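Local coordinates for repeat Five Residue (Rfr) protein or pentapeptide repeat protein (Cyanothece, PDB 2O6W) that is of unknown function but folds as a right-handed quadrilateral beta helix built from pentapeptide repeats, as the family does, at residues N67-D72 against E85-E90; S74-E79 against T91-A96. All coordinates share one frame; numbering follows the deposited sequence.

Contacts 1 and 2 are neighbouring parts of the same beta helix, with centres about 12 Å apart. Their segments alternate along the chain: 67-72, then 74-79, then 85-90, then 91-96. Residues 67-79 belong to one coil and residues 85-96 to the next, so both contacts record one coil lying on another. Neither involves the helix 2-10. All four segments fall in the same pentapeptide repeat region. The contacts also touch each other: Ser71 O lies 3.0 Å from Asp92 N, a probable hydrogen bond, and Thr91 CG2 packs against Leu68 O. Coil-on-coil stacking therefore continues from 67-72 with 85-90 round to 74-79 with 91-96.

Contact 1 (N67-D72 against E85-E90); sequences NLYQSD and ETNLSE
Leu68 N gives a hydrogen bond to Asn87 O at 2.9 Å. Gln70 N gives another to Ser89 O at 3.0 Å, and this bond is almost straight (178°). Gln70 CA adds a CA-H...O contact to Glu90 O.

The side-chain amides of Asn67 and Asn87 lie side by side, their planes 9° apart. Asn87 ND2 reaches Asn67 OD1 at 2.9 Å, a weak bond with a bent angle. Each asparagine also closes an Asx turn onto the backbone N two residues on. Asn87 OD1 accepts from both Ser89 N and Ser89 OG, the hydroxyl on a lone pair. Asn67 ND2 turns to Asn24 on another coil. Asparagines lined up in successive coils, as here, are a feature of the pentapeptide-repeat beta helix. With an alanine in place of Asn87, Ser89 N and OG would lose their shared acceptor, the turn there would probably be less firmly held, and Asn67 OD1 would keep only its bond from Tyr69 N among those described.

Inward, Leu68 CD1 meets Leu88 CD2 at 3.5 Å, the two leucines pointing the same way.

At the outer end, Gln70 NE2 gives to Glu90 OE2 at 3.1 Å, while Gln70 OE1 accepts from Arg27. CG of Tyr69 stands anti to the backbone N (chi1 178°), which carries the ring alongside Glu90. Ser89 OG comes to the ring edge, 3.2 Å from Tyr69 CD1.

Contact 2 (S74-E79 against T91-A96); sequences SSIILE and TDLENA
Ser74 and Ser75 lie against the type II turn from Leu93 to Ala96, where one coil meets the next. Glu94 O projects toward the two serines, 3.4 Å from Ser74 CA. It accepts from Ser75 N at 2.7 Å. Ser75 CA sits over Asn95 O with a straight CA-H...O contact (175° at the hydrogen), and Ser75 OG rests beside Asn95 CB. Ser74 CB sits over the hollow of the Asx turn that Asp92 OD1 makes with Glu94 N, 3.9 Å from Glu94 O and 4.0 Å from Asp92 OD1.

On the inner side, Ile76 CG2 rests over the notch formed where Ala96 CB and Leu93 CD2 come together. Ala96 CB is 3.9 Å from Ile76 CG2, and Leu93 CD2 is 4.0 Å from that same methyl. Leu93 CG stands anti to its carbonyl carbon (chi1 -85°), and from there CD2 extends toward Ile76. Leu78 CD1 reaches the same Leu93 methyl more loosely.

Asp92 OD2 and Glu94 OE2 both form salt bridges with Lys33. A backbone bond thus ties the serine corner to the turn of the next coil, methyls pack on the inner side, and the charged groups stay at the outer side.

Contact 1 (N67-D72 against E85-E90)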
ATOM      1  N   ASN A  67       2.322  10.249   2.081  1.00 27.30           N
ATOM      2  CA  ASN A  67       3.293  10.010   1.024  1.00 27.97           C
ATOM      3  C   ASN A  67       4.033   8.687   1.223  1.00 27.91           C
ATOM      4  O   ASN A  67       4.816   8.535   2.170  1.00 27.86           O
ATOM      5  CB  ASN A  67       4.312  11.149   0.951  1.00 26.67           C
ATOM      6  CG  ASN A  67       5.365  10.904  -0.111  1.00 29.79           C
ATOM      7  OD1 ASN A  67       5.084  10.266  -1.131  1.00 30.30           O
ATOM      8  ND2 ASN A  67       6.571  11.416   0.105  1.00 26.66           N
ATOM      9  N   LEU A  68       3.786   7.735   0.329  1.00 27.36           N
ATOM     10  CA  LEU A  68       4.435   6.425   0.410  1.00 28.18           C
ATOM     11  C   LEU A  68       5.274   6.144  -0.834  1.00 27.19           C
ATOM     12  O   LEU A  68       5.597   4.997  -1.136  1.00 25.79           O
ATOM     13  CB  LEU A  68       3.377   5.336   0.590  1.00 24.45           C
ATOM     14  CG  LEU A  68       2.584   5.493   1.894  1.00 24.87           C
ATOM     15  CD1 LEU A  68       1.367   4.576   1.904  1.00 24.69           C
ATOM     16  CD2 LEU A  68       3.500   5.191   3.063  1.00 23.33           C
ATOM     17  N   TYR A  69       5.629   7.215  -1.538  1.00 28.48           N
ATOM     18  CA  TYR A  69       6.435   7.130  -2.753  1.00 30.72           C
ATOM     19  C   TYR A  69       7.579   6.116  -2.650  1.00 28.69           C
ATOM     20  O   TYR A  69       8.367   6.151  -1.709  1.00 27.16           O
ATOM     21  CB  TYR A  69       7.000   8.513  -3.096  1.00 29.81           C
ATOM     22  CG  TYR A  69       7.889   8.519  -4.313  1.00 31.39           C
ATOM     23  CD1 TYR A  69       7.382   8.213  -5.571  1.00 32.99           C
ATOM     24  CD2 TYR A  69       9.246   8.819  -4.205  1.00 33.60           C
ATOM     25  CE1 TYR A  69       8.205   8.202  -6.692  1.00 37.19           C
ATOM     26  CE2 TYR A  69      10.076   8.811  -5.317  1.00 34.73           C
ATOM     27  CZ  TYR A  69       9.553   8.502  -6.559  1.00 37.26           C
ATOM     28  OH  TYR A  69      10.375   8.492  -7.665  1.00 40.49           O
ATOM     29  N   GLN A  70       7.642   5.216  -3.631  1.00 27.39           N
ATOM     30  CA  GLN A  70       8.668   4.175  -3.712  1.00 27.69           C
ATOM     31  C   GLN A  70       8.794   3.261  -2.506  1.00 27.79           C
ATOM     32  O   GLN A  70       9.847   2.683  -2.282  1.00 27.43           O
ATOM     33  CB  GLN A  70      10.037   4.793  -3.999  1.00 26.34           C
ATOM     34  CG  GLN A  70      10.166   5.389  -5.376  1.00 30.25           C
ATOM     35  CD  GLN A  70      11.605   5.732  -5.719  1.00 31.86           C
ATOM     36  OE1 GLN A  70      12.305   6.381  -4.941  1.00 36.47           O
ATOM     37  NE2 GLN A  70      12.050   5.304  -6.894  1.00 33.26           N
ATOM     38  N   SER A  71       7.730   3.134  -1.724  1.00 28.81           N
ATOM     39  CA  SER A  71       7.759   2.268  -0.554  1.00 28.71           C
ATOM     40  C   SER A  71       7.393   0.827  -0.924  1.00 29.37           C
ATOM     41  O   SER A  71       6.639   0.589  -1.869  1.00 30.61           O
ATOM     42  CB  SER A  71       6.782   2.783   0.503  1.00 27.69           C
ATOM     43  OG  SER A  71       7.349   3.846   1.251  1.00 29.60           O
ATOM     44  N   ASP A  72       7.942  -0.134  -0.190  1.00 29.00           N
ATOM     45  CA  ASP A  72       7.632  -1.539  -0.435  1.00 29.22           C
ATOM     46  C   ASP A  72       6.438  -1.866   0.467  1.00 29.05           C
ATOM     47  O   ASP A  72       6.513  -1.717   1.689  1.00 24.97           O
ATOM     48  CB  ASP A  72       8.825  -2.436  -0.060  1.00 31.51           C
ATOM     49  CG  ASP A  72       8.625  -3.901  -0.474  1.00 36.84           C
ATOM     50  OD1 ASP A  72       7.468  -4.396  -0.445  1.00 35.97           O
ATOM     51  OD2 ASP A  72       9.634  -4.570  -0.810  1.00 38.29           O
ATOM     52  N   GLU A  85      -6.352  10.354  -2.052  1.00 35.33           N
ATOM     53  CA  GLU A  85      -5.289  11.230  -2.528  1.00 38.11           C
ATOM     54  C   GLU A  85      -3.921  10.848  -1.975  1.00 37.79           C
ATOM     55  O   GLU A  85      -3.045  11.698  -1.825  1.00 40.52           O
ATOM     56  CB  GLU A  85      -5.595  12.682  -2.159  1.00 39.87           C
ATOM     57  CG  GLU A  85      -6.711  13.304  -2.976  1.00 48.59           C
ATOM     58  CD  GLU A  85      -7.253  14.583  -2.351  1.00 54.36           C
ATOM     59  OE1 GLU A  85      -6.464  15.526  -2.114  1.00 56.90           O
ATOM     60  OE2 GLU A  85      -8.478  14.643  -2.093  1.00 59.21           O
ATOM     61  N   THR A  86      -3.737   9.569  -1.679  1.00 35.13           N
ATOM     62  CA  THR A  86      -2.472   9.083  -1.146  1.00 33.16           C
ATOM     63  C   THR A  86      -1.463   8.918  -2.275  1.00 32.68           C
ATOM     64  O   THR A  86      -1.833   8.551  -3.394  1.00 32.53           O
ATOM     65  CB  THR A  86      -2.664   7.711  -0.454  1.00 33.84           C
ATOM     66  OG1 THR A  86      -3.574   7.852   0.644  1.00 33.66           O
ATOM     67  CG2 THR A  86      -1.334   7.163   0.051  1.00 31.58           C
ATOM     68  N   ASN A  87      -0.192   9.194  -2.000  1.00 30.95           N
ATOM     69  CA  ASN A  87       0.826   9.022  -3.031  1.00 30.69           C
ATOM     70  C   ASN A  87       1.402   7.609  -2.958  1.00 31.03           C
ATOM     71  O   ASN A  87       2.274   7.332  -2.134  1.00 31.98           O
ATOM     72  CB  ASN A  87       1.961  10.040  -2.877  1.00 29.29           C
ATOM     73  CG  ASN A  87       3.007   9.921  -3.988  1.00 31.59           C
ATOM     74  OD1 ASN A  87       2.800   9.219  -4.979  1.00 33.57           O
ATOM     75  ND2 ASN A  87       4.125  10.614  -3.830  1.00 33.42           N
ATOM     76  N   LEU A  88       0.913   6.721  -3.819  1.00 28.73           N
ATOM     77  CA  LEU A  88       1.396   5.342  -3.852  1.00 28.83           C
ATOM     78  C   LEU A  88       2.190   5.067  -5.122  1.00 28.61           C
ATOM     79  O   LEU A  88       2.316   3.916  -5.534  1.00 28.23           O
ATOM     80  CB  LEU A  88       0.226   4.354  -3.783  1.00 26.62           C
ATOM     81  CG  LEU A  88      -0.629   4.439  -2.520  1.00 27.39           C
ATOM     82  CD1 LEU A  88      -1.930   3.695  -2.716  1.00 26.53           C
ATOM     83  CD2 LEU A  88       0.158   3.890  -1.338  1.00 26.72           C
ATOM     84  N   SER A  89       2.722   6.111  -5.752  1.00 28.75           N
ATOM     85  CA  SER A  89       3.475   5.905  -6.985  1.00 30.61           C
ATOM     86  C   SER A  89       4.780   5.137  -6.773  1.00 29.60           C
ATOM     87  O   SER A  89       5.483   5.321  -5.777  1.00 29.27           O
ATOM     88  CB  SER A  89       3.752   7.240  -7.691  1.00 30.38           C
ATOM     89  OG  SER A  89       4.425   8.143  -6.841  1.00 37.93           O
ATOM     90  N   GLU A  90       5.074   4.260  -7.725  1.00 31.00           N
ATOM     91  CA  GLU A  90       6.260   3.414  -7.703  1.00 31.99           C
ATOM     92  C   GLU A  90       6.377   2.562  -6.444  1.00 30.35           C
ATOM     93  O   GLU A  90       7.475   2.218  -6.014  1.00 29.88           O
ATOM     94  CB  GLU A  90       7.516   4.260  -7.901  1.00 35.39           C
ATOM     95  CG  GLU A  90       7.479   5.026  -9.203  1.00 42.14           C
ATOM     96  CD  GLU A  90       8.845   5.468  -9.682  1.00 50.20           C
ATOM     97  OE1 GLU A  90       8.893   6.226 -10.679  1.00 53.04           O
ATOM     98  OE2 GLU A  90       9.866   5.053  -9.077  1.00 51.44           O
TER

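Contact 2 (S74-E79 against T91-A96)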
ATOM      1  N   SER A  74       4.614  -4.885  -0.249  1.00 30.51           N
ATOM      2  CA  SER A  74       4.266  -6.233  -0.680  1.00 32.78           C
ATOM      3  C   SER A  74       3.535  -7.050   0.387  1.00 32.48           C
ATOM      4  O   SER A  74       3.956  -7.110   1.537  1.00 31.30           O
ATOM      5  CB  SER A  74       5.520  -6.982  -1.176  1.00 33.61           C
ATOM      6  OG  SER A  74       6.574  -6.954  -0.232  1.00 37.16           O
ATOM      7  N   SER A  75       2.418  -7.655  -0.016  1.00 33.10           N
ATOM      8  CA  SER A  75       1.599  -8.488   0.865  1.00 33.66           C
ATOM      9  C   SER A  75       0.987  -7.728   2.038  1.00 32.50           C
ATOM     10  O   SER A  75       0.511  -8.334   3.000  1.00 32.29           O
ATOM     11  CB  SER A  75       2.427  -9.660   1.398  1.00 33.53           C
ATOM     12  OG  SER A  75       2.899 -10.465   0.328  1.00 37.84           O
ATOM     13  N   ILE A  76       0.985  -6.406   1.957  1.00 31.14           N
ATOM     14  CA  ILE A  76       0.428  -5.597   3.028  1.00 32.43           C
ATOM     15  C   ILE A  76      -1.087  -5.748   3.109  1.00 32.47           C
ATOM     16  O   ILE A  76      -1.749  -6.043   2.108  1.00 33.25           O
ATOM     17  CB  ILE A  76       0.765  -4.111   2.820  1.00 30.92           C
ATOM     18  CG1 ILE A  76       0.703  -3.372   4.157  1.00 29.83           C
ATOM     19  CG2 ILE A  76      -0.218  -3.495   1.841  1.00 29.49           C
ATOM     20  CD1 ILE A  76       1.403  -2.040   4.129  1.00 31.67           C
ATOM     21  N   ILE A  77      -1.631  -5.535   4.303  1.00 32.49           N
ATOM     22  CA  ILE A  77      -3.071  -5.643   4.521  1.00 32.33           C
ATOM     23  C   ILE A  77      -3.696  -4.255   4.707  1.00 32.66           C
ATOM     24  O   ILE A  77      -3.551  -3.622   5.754  1.00 30.22           O
ATOM     25  CB  ILE A  77      -3.368  -6.532   5.753  1.00 32.36           C
ATOM     26  CG1 ILE A  77      -2.731  -7.912   5.548  1.00 31.07           C
ATOM     27  CG2 ILE A  77      -4.869  -6.706   5.937  1.00 31.89           C
ATOM     28  CD1 ILE A  77      -2.903  -8.846   6.717  1.00 31.08           C
ATOM     29  N   LEU A  78      -4.376  -3.790   3.664  1.00 31.72           N
ATOM     30  CA  LEU A  78      -5.027  -2.488   3.674  1.00 32.24           C
ATOM     31  C   LEU A  78      -6.529  -2.648   3.476  1.00 33.89           C
ATOM     32  O   LEU A  78      -7.181  -1.823   2.831  1.00 34.74           O
ATOM     33  CB  LEU A  78      -4.448  -1.598   2.568  1.00 29.05           C
ATOM     34  CG  LEU A  78      -3.052  -1.025   2.824  1.00 30.27           C
ATOM     35  CD1 LEU A  78      -2.522  -0.360   1.566  1.00 29.44           C
ATOM     36  CD2 LEU A  78      -3.117  -0.019   3.964  1.00 27.08           C
ATOM     37  N   GLU A  79      -7.082  -3.719   4.029  1.00 35.49           N
ATOM     38  CA  GLU A  79      -8.509  -3.968   3.898  1.00 37.08           C
ATOM     39  C   GLU A  79      -9.299  -2.840   4.558  1.00 35.10           C
ATOM     40  O   GLU A  79      -8.996  -2.431   5.674  1.00 33.92           O
ATOM     41  CB  GLU A  79      -8.859  -5.317   4.531  1.00 40.73           C
ATOM     42  CG  GLU A  79     -10.305  -5.735   4.343  1.00 48.26           C
ATOM     43  CD  GLU A  79     -10.539  -7.200   4.683  1.00 54.58           C
ATOM     44  OE1 GLU A  79     -11.704  -7.654   4.584  1.00 57.55           O
ATOM     45  OE2 GLU A  79      -9.563  -7.903   5.045  1.00 57.21           O
ATOM     46  N   THR A  91       5.239   2.223  -5.849  1.00 28.60           N
ATOM     47  CA  THR A  91       5.251   1.375  -4.668  1.00 29.86           C
ATOM     48  C   THR A  91       5.122  -0.081  -5.095  1.00 30.89           C
ATOM     49  O   THR A  91       4.649  -0.385  -6.194  1.00 30.95           O
ATOM     50  CB  THR A  91       4.081   1.688  -3.703  1.00 27.78           C
ATOM     51  OG1 THR A  91       2.827   1.579  -4.401  1.00 26.97           O
ATOM     52  CG2 THR A  91       4.243   3.079  -3.114  1.00 25.62           C
ATOM     53  N   ASP A  92       5.551  -0.986  -4.228  1.00 32.30           N
ATOM     54  CA  ASP A  92       5.439  -2.404  -4.525  1.00 33.82           C
ATOM     55  C   ASP A  92       4.230  -2.889  -3.723  1.00 32.60           C
ATOM     56  O   ASP A  92       4.292  -2.990  -2.503  1.00 33.38           O
ATOM     57  CB  ASP A  92       6.712  -3.146  -4.093  1.00 36.85           C
ATOM     58  CG  ASP A  92       6.717  -4.612  -4.520  1.00 43.47           C
ATOM     59  OD1 ASP A  92       5.622  -5.179  -4.718  1.00 45.92           O
ATOM     60  OD2 ASP A  92       7.817  -5.207  -4.641  1.00 45.91           O
ATOM     61  N   LEU A  93       3.120  -3.155  -4.407  1.00 32.10           N
ATOM     62  CA  LEU A  93       1.909  -3.636  -3.748  1.00 31.55           C
ATOM     63  C   LEU A  93       1.581  -5.072  -4.167  1.00 32.61           C
ATOM     64  O   LEU A  93       0.418  -5.473  -4.201  1.00 30.66           O
ATOM     65  CB  LEU A  93       0.731  -2.700  -4.058  1.00 29.16           C
ATOM     66  CG  LEU A  93       0.639  -1.485  -3.121  1.00 29.68           C
ATOM     67  CD1 LEU A  93      -0.152  -0.351  -3.753  1.00 25.93           C
ATOM     68  CD2 LEU A  93       0.003  -1.926  -1.806  1.00 26.54           C
ATOM     69  N   GLU A  94       2.613  -5.848  -4.485  1.00 33.32           N
ATOM     70  CA  GLU A  94       2.403  -7.226  -4.895  1.00 34.81           C
ATOM     71  C   GLU A  94       1.715  -8.054  -3.810  1.00 33.35           C
ATOM     72  O   GLU A  94       2.104  -8.014  -2.646  1.00 32.81           O
ATOM     73  CB  GLU A  94       3.727  -7.880  -5.284  1.00 36.66           C
ATOM     74  CG  GLU A  94       3.561  -9.327  -5.708  1.00 42.65           C
ATOM     75  CD  GLU A  94       4.660  -9.809  -6.637  1.00 46.95           C
ATOM     76  OE1 GLU A  94       4.636 -11.005  -6.997  1.00 50.29           O
ATOM     77  OE2 GLU A  94       5.538  -8.998  -7.014  1.00 47.07           O
ATOM     78  N   ASN A  95       0.683  -8.791  -4.217  1.00 33.72           N
ATOM     79  CA  ASN A  95      -0.097  -9.646  -3.326  1.00 34.39           C
ATOM     80  C   ASN A  95      -0.685  -8.875  -2.161  1.00 34.12           C
ATOM     81  O   ASN A  95      -0.980  -9.440  -1.109  1.00 34.97           O
ATOM     82  CB  ASN A  95       0.759 -10.799  -2.792  1.00 35.27           C
ATOM     83  CG  ASN A  95       1.405 -11.598  -3.899  1.00 39.49           C
ATOM     84  OD1 ASN A  95       0.737 -12.014  -4.854  1.00 42.51           O
ATOM     85  ND2 ASN A  95       2.709 -11.818  -3.784  1.00 40.86           N
ATOM     86  N   ALA A  96      -0.857  -7.576  -2.345  1.00 32.56           N
ATOM     87  CA  ALA A  96      -1.410  -6.759  -1.285  1.00 31.12           C
ATOM     88  C   ALA A  96      -2.910  -6.982  -1.187  1.00 31.12           C
ATOM     89  O   ALA A  96      -3.557  -7.400  -2.146  1.00 30.48           O
ATOM     90  CB  ALA A  96      -1.121  -5.304  -1.551  1.00 30.60           C
TER